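PDB 2G3A: acetyltransferase Atu2258 from Agrobacterium tumefaciens str. C58, which transfers an acetyl group from acetyl-coenzyme A to acceptor substrates, preferring glucosamine 6-phosphate or dopamine. Local coordinates for residues L52-R57 with P94-M99. Residues are numbered along the deposited sequence; the frame is centred on the assembly and turned at random.
Sequences LNITIR and PKLLAM
In this GNAT fold, helix 92-106, which follows the strand bearing the probable CoA-binding Leu81, packs over one face of the mixed sheet, and here it meets strand 50-57, an outermost strand of the sheet within this chain. The segment axes approach to 9.4 Å and run at 144°, well off antiparallel. No hydrogen bond crosses; the side-chain contacts are apolar, made by Ile54 and Ile56 of the strand with Leu96 and selenomethionine Met99, one helical turn apart. Ile54 touches both helix residues with each of its branches. Its CG2, anti to the backbone N (chi1 -62° for CG1), lies 3.6 Å from Leu96 CD2, the two side chains passing in opposite directions. Its CD1 reaches the helix itself, 3.7 Å from Met99 CB and, in plain van der Waals contact, 3.6 Å from the carbonyl O of Leu96. Ile56 crosses Leu96 at about a right angle, with CD1 4.1 Å from Leu96 CD1. Leu96 also rests on Leu81. Residues 53-57 pair in an antiparallel ladder with a strand of the second subunit, so the sheet runs on across the interface, and Met16 of that subunit packs on Ile56. The Met99 chain bends at chi3 (58°), turning its terminal methyl CE toward Ile54, 3.9 Å from Ile54 CG2.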
# COMPACT_ATOMS: atom_id res chain seq x y z
N LEU A 52 4.29 2.76 -13.34
CA LEU A 52 4.37 1.68 -14.31
C LEU A 52 2.97 1.08 -14.45
O LEU A 52 2.51 0.32 -13.59
CB LEU A 52 5.40 0.61 -13.86
CG LEU A 52 5.88 -0.39 -14.92
CD1 LEU A 52 7.10 -1.18 -14.44
CD2 LEU A 52 4.74 -1.35 -15.38
N ASN A 53 2.28 1.45 -15.54
CA ASN A 53 0.94 0.94 -15.80
C ASN A 53 0.88 0.21 -17.13
O ASN A 53 1.62 0.53 -18.07
CB ASN A 53 -0.07 2.09 -15.83
CG ASN A 53 -0.07 2.92 -14.55
OD1 ASN A 53 0.08 2.40 -13.45
ND2 ASN A 53 -0.27 4.22 -14.71
N ILE A 54 -0.01 -0.77 -17.21
CA ILE A 54 -0.30 -1.45 -18.45
C ILE A 54 -1.81 -1.48 -18.55
O ILE A 54 -2.49 -2.04 -17.68
CB ILE A 54 0.26 -2.87 -18.50
CG1 ILE A 54 1.79 -2.85 -18.39
CG2 ILE A 54 -0.17 -3.58 -19.80
CD1 ILE A 54 2.36 -4.03 -17.68
N THR A 55 -2.33 -0.84 -19.59
CA THR A 55 -3.76 -0.86 -19.83
C THR A 55 -4.07 -1.85 -20.94
O THR A 55 -3.35 -1.95 -21.93
CB THR A 55 -4.33 0.53 -20.18
OG1 THR A 55 -3.48 1.18 -21.13
CG2 THR A 55 -4.43 1.39 -18.92
N ILE A 56 -5.15 -2.59 -20.73
CA ILE A 56 -5.72 -3.45 -21.75
C ILE A 56 -6.85 -2.63 -22.38
O ILE A 56 -7.79 -2.26 -21.68
CB ILE A 56 -6.29 -4.74 -21.12
CG1 ILE A 56 -5.17 -5.52 -20.40
CG2 ILE A 56 -6.99 -5.57 -22.20
CD1 ILE A 56 -5.63 -6.79 -19.67
N ARG A 57 -6.73 -2.36 -23.67
CA ARG A 57 -7.66 -1.48 -24.38
C ARG A 57 -8.32 -2.14 -25.59
O ARG A 57 -7.66 -2.79 -26.40
CB ARG A 57 -6.94 -0.19 -24.80
CG ARG A 57 -6.51 0.68 -23.63
CD ARG A 57 -5.58 1.77 -24.09
NE ARG A 57 -5.16 2.66 -23.01
CZ ARG A 57 -5.84 3.74 -22.60
NH1 ARG A 57 -7.00 4.05 -23.16
NH2 ARG A 57 -5.36 4.49 -21.62
N PRO A 94 -0.58 -13.45 -15.90
CA PRO A 94 0.88 -13.64 -16.08
C PRO A 94 1.51 -12.76 -17.17
O PRO A 94 2.66 -12.34 -17.02
CB PRO A 94 1.00 -15.13 -16.41
CG PRO A 94 -0.23 -15.75 -15.79
CD PRO A 94 -1.31 -14.73 -16.03
N LYS A 95 0.77 -12.47 -18.25
CA LYS A 95 1.28 -11.61 -19.32
C LYS A 95 1.52 -10.20 -18.81
O LYS A 95 2.53 -9.58 -19.15
CB LYS A 95 0.32 -11.60 -20.51
CG LYS A 95 0.75 -10.65 -21.64
CD LYS A 95 -0.06 -10.88 -22.90
CE LYS A 95 0.47 -10.04 -24.07
NZ LYS A 95 -0.30 -10.34 -25.31
N LEU A 96 0.58 -9.69 -18.01
CA LEU A 96 0.72 -8.38 -17.39
C LEU A 96 1.91 -8.35 -16.45
O LEU A 96 2.70 -7.42 -16.48
CB LEU A 96 -0.56 -7.98 -16.64
CG LEU A 96 -1.81 -7.73 -17.50
CD1 LEU A 96 -3.04 -7.74 -16.64
CD2 LEU A 96 -1.71 -6.43 -18.30
N LEU A 97 2.06 -9.41 -15.64
CA LEU A 97 3.22 -9.50 -14.74
C LEU A 97 4.55 -9.56 -15.51
O LEU A 97 5.55 -8.97 -15.10
CB LEU A 97 3.09 -10.70 -13.82
CG LEU A 97 1.94 -10.61 -12.81
CD1 LEU A 97 1.75 -11.98 -12.15
CD2 LEU A 97 2.22 -9.50 -11.75
N ALA A 98 4.55 -10.30 -16.62
CA ALA A 98 5.74 -10.41 -17.46
C ALA A 98 6.11 -9.08 -18.13
O ALA A 98 7.29 -8.72 -18.22
CB ALA A 98 5.56 -11.53 -18.51
N MSE A 99 5.10 -8.33 -18.57
CA MSE A 99 5.36 -7.01 -19.16
C MSE A 99 5.90 -6.02 -18.13
O MSE A 99 6.82 -5.24 -18.42
CB MSE A 99 4.10 -6.45 -19.80
CG MSE A 99 3.64 -7.24 -21.01
SE MSE A 99 2.05 -6.44 -21.78
CE MSE A 99 2.71 -4.62 -22.17